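Local coordinates for protein taurocyamine kinase (PDB 4WOD) that catalyses the reversible, magnesium-dependent transfer of phosphate from ATP to taurocyamine, giving N-phosphotaurocyamine and ADP, at residues T330-D333 with A334-M338; G196-I199 with D200-T203; F470-L473 with D474-G477. The protein carries 4 engineered substitutions. All blocks are in the same frame, centred on the assembly; numbering follows the deposited sequence.

Overall arrangement
The two tandem kinase repeats of the single chain both contribute to this set. In chain order, interaction 2 (residues 196-203) comes first, then interaction 1 (330-338) and interaction 3 (470-477). Interactions 1 and 2 belong to the catalytic domain of the first repeat, built on an eight-stranded antiparallel sheet, and their centres lie about 33 Å apart: interaction 1 starts helix 331-355, and interaction 2 lies in the loop between helix 190-194 and strand 206-210. Interaction 3 precedes strand 480-489 of the corresponding sheet in the second repeat, across the chain's centre, about 67 Å from interaction 1 and 76 Å from interaction 2 between centres. None touches another; each shapes its own piece of one repeat.

Interaction 1: residues T330-D333 with A334-M338; sequences TELD and AVTEM
With chi1 at -61°, Thr336 sets OG1 beside its own backbone N and turns the hydroxyl back over the preceding turn of helix, where it donates to Leu332 O at 2.8 Å from OG1. Leu332 carries CG anti to its backbone N (chi1 -178°), and CD1 then ends 3.9 Å from the same Thr336 OG1, the two side chains crossing at a slant. Leu332 O is thus gripped twice by one residue: Thr336 N donates to it at 3.0 Å, and N and OG1 arrive from opposite faces of the carbonyl plane, the hydroxyl well above it rather than on a lone pair. Beside this pair, Val335 CG1 rests 3.5 Å from Leu332 O and adds a looser apolar contact with Leu332 CD1.

One turn earlier the start of the helix is held by a capping box, a classic helix-start motif. Thr330 is the N-cap, and its OG1 accepts from Asp333 N at 3.0 Å. In return Thr330 N donates to Asp333 OD2, almost straight, at 3.0 Å, meeting the carboxylate from above its plane. These exchanges occupy amide N-H groups that have no carbonyl of an earlier helical turn to bind. Ordinary helical bonding takes over at once, with Ala334 N to Thr330 O at 2.9 Å.

The carboxylate of Glu331 turns to Asn98 N and Ser97 OG. Val335 packs on Leu236 and Tyr240 of helix 236-251, close to Ala278, a predicted ATP-site residue, while Ala334, Glu337 and Met338 lie against Asn323 of strand 318-323.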
loop_
_atom_site.group_PDB
_atom_site.type_symbol
_atom_site.label_atom_id
_atom_site.label_comp_id
_atom_site.label_asym_id
_atom_site.label_seq_id
_atom_site.Cartn_x
_atom_site.Cartn_y
_atom_site.Cartn_z
ATOM N N THR A 330 10.491 21.591 -12.598
ATOM C CA THR A 330 9.811 22.456 -13.556
ATOM C C THR A 330 8.546 21.811 -14.114
ATOM O O THR A 330 8.296 20.609 -13.929
ATOM C CB THR A 330 10.709 22.820 -14.745
ATOM O OG1 THR A 330 10.970 21.630 -15.492
ATOM C CG2 THR A 330 11.999 23.430 -14.276
ATOM N N GLU A 331 7.769 22.614 -14.832
ATOM C CA GLU A 331 6.567 22.137 -15.496
ATOM C C GLU A 331 6.927 21.046 -16.503
ATOM O O GLU A 331 6.245 20.022 -16.601
ATOM C CB GLU A 331 5.838 23.301 -16.190
ATOM C CG GLU A 331 5.225 24.327 -15.232
ATOM C CD GLU A 331 6.199 25.417 -14.756
ATOM O OE1 GLU A 331 7.453 25.281 -14.903
ATOM O OE2 GLU A 331 5.689 26.425 -14.227
ATOM N N LEU A 332 8.020 21.273 -17.227
ATOM C CA LEU A 332 8.521 20.303 -18.181
ATOM C C LEU A 332 8.903 19.007 -17.459
ATOM O O LEU A 332 8.510 17.935 -17.902
ATOM C CB LEU A 332 9.718 20.864 -18.948
ATOM C CG LEU A 332 10.282 19.917 -20.014
ATOM C CD1 LEU A 332 9.200 19.480 -21.005
ATOM C CD2 LEU A 332 11.428 20.595 -20.740
ATOM N N ASP A 333 9.631 19.107 -16.341
ATOM C CA ASP A 333 9.936 17.924 -15.536
ATOM C C ASP A 333 8.667 17.179 -15.144
ATOM O O ASP A 333 8.628 15.944 -15.222
ATOM C CB ASP A 333 10.706 18.270 -14.250
ATOM C CG ASP A 333 12.065 18.890 -14.504
ATOM O OD1 ASP A 333 12.677 18.675 -15.571
ATOM O OD2 ASP A 333 12.530 19.609 -13.606
ATOM N N ALA A 334 7.637 17.921 -14.712
ATOM C CA ALA A 334 6.387 17.317 -14.232
ATOM C C ALA A 334 5.591 16.611 -15.339
ATOM O O ALA A 334 5.126 15.486 -15.145
ATOM C CB ALA A 334 5.495 18.365 -13.556
ATOM N N VAL A 335 5.421 17.252 -16.492
ATOM C CA VAL A 335 4.668 16.596 -17.550
ATOM C C VAL A 335 5.486 15.416 -18.124
ATOM O O VAL A 335 4.916 14.411 -18.559
ATOM C CB VAL A 335 4.239 17.606 -18.667
ATOM C CG1 VAL A 335 5.431 18.052 -19.496
ATOM C CG2 VAL A 335 3.189 17.001 -19.556
ATOM N N THR A 336 6.814 15.515 -18.092
ATOM C CA THR A 336 7.667 14.391 -18.500
ATOM C C THR A 336 7.508 13.217 -17.511
ATOM O O THR A 336 7.318 12.067 -17.912
ATOM C CB THR A 336 9.140 14.800 -18.591
ATOM O OG1 THR A 336 9.291 15.830 -19.579
ATOM C CG2 THR A 336 10.007 13.604 -18.956
ATOM N N GLU A 337 7.562 13.511 -16.220
ATOM C CA GLU A 337 7.277 12.484 -15.216
ATOM C C GLU A 337 5.942 11.787 -15.491
ATOM O O GLU A 337 5.858 10.548 -15.491
ATOM C CB GLU A 337 7.268 13.092 -13.811
ATOM C CG GLU A 337 6.964 12.067 -12.720
ATOM C CD GLU A 337 6.741 12.700 -11.355
ATOM O OE1 GLU A 337 5.724 13.405 -11.177
ATOM O OE2 GLU A 337 7.585 12.496 -10.457
ATOM N N MET A 338 4.905 12.582 -15.756
ATOM C CA MET A 338 3.601 12.041 -16.090
ATOM C C MET A 338 3.679 11.131 -17.310
ATOM O O MET A 338 3.212 9.991 -17.289
ATOM C CB MET A 338 2.600 13.170 -16.360
ATOM C CG MET A 338 1.204 12.691 -16.720
ATOM S SD MET A 338 0.945 12.561 -18.516
ATOM C CE MET A 338 -0.801 12.216 -18.606
#

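Interaction 2: residues G196-I199 with D200-T203; sequences GGYI and DWPT
Tyr198 and Trp201 stand at the two ends of a type II beta turn, which overlaps a type I turn from Gly196 to Ile199 and brings Asp200 to positive phi. Its closing bond, Trp201 N to Tyr198 O, is long and bent: 3.2 Å, with an N-H...O angle of 133°, so it is weak. The two aromatic side chains leave the turn side by side, pointing the same way. Tyr198 CD1 touches Trp201 CE3 at 3.8 Å, and the ring planes are inclined at 78° with their centroids 5.4 Å apart, an oblique meeting. The tyrosine hydroxyl goes on to bond Asp189 N.

The loop starts where helix 190-194 stops. Gly196, at positive phi, is the C-prime residue of a Schellman motif, with Gly197 N bonded to Leu192 O and Gly196 N to Arg193 O.

Trp201 CG lies opposite its own N (chi1 -175°), which sets the indole alongside the tyrosine ring, where Leu167, Phe185 and Asn187 also contact it. Pro202, which follows a cis peptide bond, lays CB over one face of that indole, 3.7 Å above the plane and toward the rim. At the turn's two central residues, Ile199 CG2 lies 3.6 Å from Asp200 OD2, the oxygen that forms a salt bridge with Arg142 of helix 139-154. Asp200 O accepts from both Thr203 N, at 2.9 Å, and Thr203 OG1, the hydroxyl lying in the carbonyl plane.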
loop_
_atom_site.group_PDB
_atom_site.type_symbol
_atom_site.label_atom_id
_atom_site.label_comp_id
_atom_site.label_asym_id
_atom_site.label_seq_id
_atom_site.Cartn_x
_atom_site.Cartn_y
_atom_site.Cartn_z
ATOM N N GLY A 196 -13.581 28.881 4.000
ATOM C CA GLY A 196 -14.028 30.174 3.489
ATOM C C GLY A 196 -14.201 30.276 1.981
ATOM O O GLY A 196 -14.257 31.375 1.425
ATOM N N GLY A 197 -14.298 29.138 1.306
ATOM C CA GLY A 197 -14.362 29.138 -0.150
ATOM C C GLY A 197 -15.643 29.619 -0.813
ATOM O O GLY A 197 -15.651 29.925 -2.015
ATOM N N TYR A 198 -16.737 29.687 -0.061
ATOM C CA TYR A 198 -18.023 30.006 -0.687
ATOM C C TYR A 198 -18.647 31.282 -0.132
ATOM O O TYR A 198 -19.846 31.497 -0.260
ATOM C CB TYR A 198 -18.997 28.837 -0.515
ATOM C CG TYR A 198 -18.514 27.538 -1.124
ATOM C CD1 TYR A 198 -17.856 27.520 -2.352
ATOM C CD2 TYR A 198 -18.705 26.330 -0.463
ATOM C CE1 TYR A 198 -17.421 26.329 -2.912
ATOM C CE2 TYR A 198 -18.281 25.136 -1.014
ATOM C CZ TYR A 198 -17.636 25.136 -2.233
ATOM O OH TYR A 198 -17.218 23.942 -2.767
ATOM N N ILE A 199 -17.831 32.121 0.493
ATOM C CA ILE A 199 -18.314 33.364 1.053
ATOM C C ILE A 199 -18.807 34.274 -0.089
ATOM O O ILE A 199 -18.165 34.356 -1.142
ATOM C CB ILE A 199 -17.209 34.037 1.881
ATOM C CG1 ILE A 199 -16.803 33.108 3.040
ATOM C CG2 ILE A 199 -17.622 35.431 2.358
ATOM C CD1 ILE A 199 -15.594 33.563 3.779
ATOM N N ASP A 200 -19.960 34.908 0.122
ATOM C CA ASP A 200 -20.616 35.780 -0.860
ATOM C C ASP A 200 -20.974 35.037 -2.150
ATOM O O ASP A 200 -20.986 35.644 -3.221
ATOM C CB ASP A 200 -19.742 36.986 -1.216
ATOM C CG ASP A 200 -19.283 37.779 0.002
ATOM O OD1 ASP A 200 -20.112 38.047 0.883
ATOM O OD2 ASP A 200 -18.078 38.133 0.072
ATOM N N TRP A 201 -21.260 33.740 -2.042
ATOM C CA TRP A 201 -21.667 32.908 -3.186
ATOM C C TRP A 201 -22.935 33.489 -3.819
ATOM O O TRP A 201 -23.864 33.827 -3.105
ATOM C CB TRP A 201 -21.919 31.460 -2.734
ATOM C CG TRP A 201 -22.215 30.512 -3.852
ATOM C CD1 TRP A 201 -23.455 30.144 -4.313
ATOM C CD2 TRP A 201 -21.266 29.815 -4.670
ATOM N NE1 TRP A 201 -23.332 29.260 -5.357
ATOM C CE2 TRP A 201 -22.004 29.042 -5.603
ATOM C CE3 TRP A 201 -19.866 29.761 -4.705
ATOM C CZ2 TRP A 201 -21.388 28.232 -6.555
ATOM C CZ3 TRP A 201 -19.258 28.952 -5.654
ATOM C CH2 TRP A 201 -20.019 28.201 -6.567
ATOM N N PRO A 202 -22.997 33.585 -5.155
ATOM C CA PRO A 202 -22.027 33.121 -6.140
ATOM C C PRO A 202 -21.241 34.266 -6.747
ATOM O O PRO A 202 -20.709 34.106 -7.826
ATOM C CB PRO A 202 -22.924 32.494 -7.195
ATOM C CG PRO A 202 -24.073 33.486 -7.251
ATOM C CD PRO A 202 -24.234 34.039 -5.828
ATOM N N THR A 203 -21.168 35.407 -6.068
ATOM C CA THR A 203 -20.537 36.586 -6.665
ATOM C C THR A 203 -19.021 36.446 -6.845
ATOM O O THR A 203 -18.337 35.718 -6.104
ATOM C CB THR A 203 -20.828 37.865 -5.828
ATOM O OG1 THR A 203 -20.287 37.725 -4.512
ATOM C CG2 THR A 203 -22.337 38.105 -5.720
#

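Interaction 3: residues F470-L473 with D474-G477; sequences FGDL and DPTG
Asp472 forms an Asx turn with Asp474: its side-chain OD1 takes the place that a backbone carbonyl would fill in a beta turn and accepts from the amide two residues on. The turn lies in the loop between helix 437-448 and strand 480-489 of the second repeat. From CB, which points toward the residues that follow, chi1 of -170° sets the carboxylate anti to the backbone N and beside the carbonyl carbon, facing the bend of the main chain. CG then comes to 3.7 Å from Pro475 N. OD1 accepts from Asp474 N at 2.8 Å, with an N-H...O angle of 157°. The donor reaches it on the anti side, 25° out of the carboxylate plane. At the other tip OD2 passes 3.7 Å from Pro475 CA and takes a weak bond from a water. The same water donates to Asp474 O at 2.8 Å, so that it bridges the Asp472 carboxylate and the carbonyl of Asp474, the residue that closes the turn, although more acceptors surround it than it has protons to give.

The proline ring lies against the Asp472 carbonyl, with Pro475 CD 3.6 Å from Asp472 O. Leu473, at the middle of the turn, sends its side chain elsewhere, packing on Ala703 of helix 695-715 near Val643, a residue predicted to bind ATP. Asp474 ties the loop to the strand that follows, because its OD2 is bonded to both Phe479 N and Ile480 N. These two amides probably stabilise its negative charge, while the other oxygen, Asp474 OD1, receives a weak hydrogen bond from Thr476 OG1 at 3.2 Å.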
loop_
_atom_site.group_PDB
_atom_site.type_symbol
_atom_site.label_atom_id
_atom_site.label_comp_id
_atom_site.label_asym_id
_atom_site.label_seq_id
_atom_site.Cartn_x
_atom_site.Cartn_y
_atom_site.Cartn_z
ATOM N N PHE A 470 11.351 -36.127 25.571
ATOM C CA PHE A 470 11.531 -34.819 26.187
ATOM C C PHE A 470 10.354 -34.599 27.122
ATOM O O PHE A 470 9.317 -35.240 26.978
ATOM C CB PHE A 470 11.634 -33.704 25.136
ATOM C CG PHE A 470 10.623 -33.815 24.014
ATOM C CD1 PHE A 470 10.997 -34.303 22.773
ATOM C CD2 PHE A 470 9.308 -33.427 24.202
ATOM C CE1 PHE A 470 10.077 -34.418 21.737
ATOM C CE2 PHE A 470 8.378 -33.530 23.164
ATOM C CZ PHE A 470 8.768 -34.027 21.932
ATOM N N GLY A 471 10.513 -33.712 28.091
ATOM C CA GLY A 471 9.463 -33.472 29.054
ATOM C C GLY A 471 9.339 -31.991 29.343
ATOM O O GLY A 471 8.957 -31.204 28.473
ATOM N N ASP A 472 9.654 -31.614 30.576
ATOM C CA ASP A 472 9.658 -30.220 30.982
ATOM C C ASP A 472 11.092 -29.704 31.031
ATOM O O ASP A 472 11.875 -30.060 31.917
ATOM C CB ASP A 472 8.980 -30.055 32.339
ATOM C CG ASP A 472 8.728 -28.602 32.697
ATOM O OD1 ASP A 472 9.510 -27.726 32.259
ATOM O OD2 ASP A 472 7.738 -28.337 33.420
ATOM N N LEU A 473 11.424 -28.840 30.084
ATOM C CA LEU A 473 12.781 -28.343 29.945
ATOM C C LEU A 473 13.177 -27.346 31.042
ATOM O O LEU A 473 14.324 -26.891 31.088
ATOM C CB LEU A 473 12.952 -27.685 28.578
ATOM C CG LEU A 473 12.420 -28.414 27.344
ATOM C CD1 LEU A 473 12.718 -27.615 26.073
ATOM C CD2 LEU A 473 12.965 -29.815 27.232
ATOM N N ASP A 474 12.228 -26.997 31.907
ATOM C CA ASP A 474 12.465 -26.034 32.977
ATOM C C ASP A 474 11.354 -26.101 34.029
ATOM O O ASP A 474 10.521 -25.202 34.105
ATOM C CB ASP A 474 12.571 -24.613 32.409
ATOM C CG ASP A 474 12.877 -23.568 33.479
ATOM O OD1 ASP A 474 13.822 -23.772 34.274
ATOM O OD2 ASP A 474 12.162 -22.546 33.527
ATOM N N PRO A 475 11.345 -27.172 34.845
ATOM C CA PRO A 475 10.309 -27.360 35.868
ATOM C C PRO A 475 10.334 -26.239 36.896
ATOM O O PRO A 475 9.279 -25.824 37.388
ATOM C CB PRO A 475 10.685 -28.702 36.525
ATOM C CG PRO A 475 11.704 -29.321 35.631
ATOM C CD PRO A 475 12.396 -28.199 34.934
ATOM N N THR A 476 11.544 -25.768 37.200
ATOM C CA THR A 476 11.793 -24.779 38.249
ATOM C C THR A 476 11.171 -23.419 37.955
ATOM O O THR A 476 10.088 -23.317 37.383
ATOM C CB THR A 476 13.313 -24.570 38.476
ATOM O OG1 THR A 476 13.848 -23.735 37.437
ATOM C CG2 THR A 476 14.052 -25.904 38.507
ATOM N N GLY A 477 11.875 -22.371 38.365
ATOM C CA GLY A 477 11.415 -21.020 38.148
ATOM C C GLY A 477 11.423 -20.691 36.674
ATOM O O GLY A 477 10.557 -21.120 35.914
HETATM O O HOH W 1 7.925 -25.612 33.064
#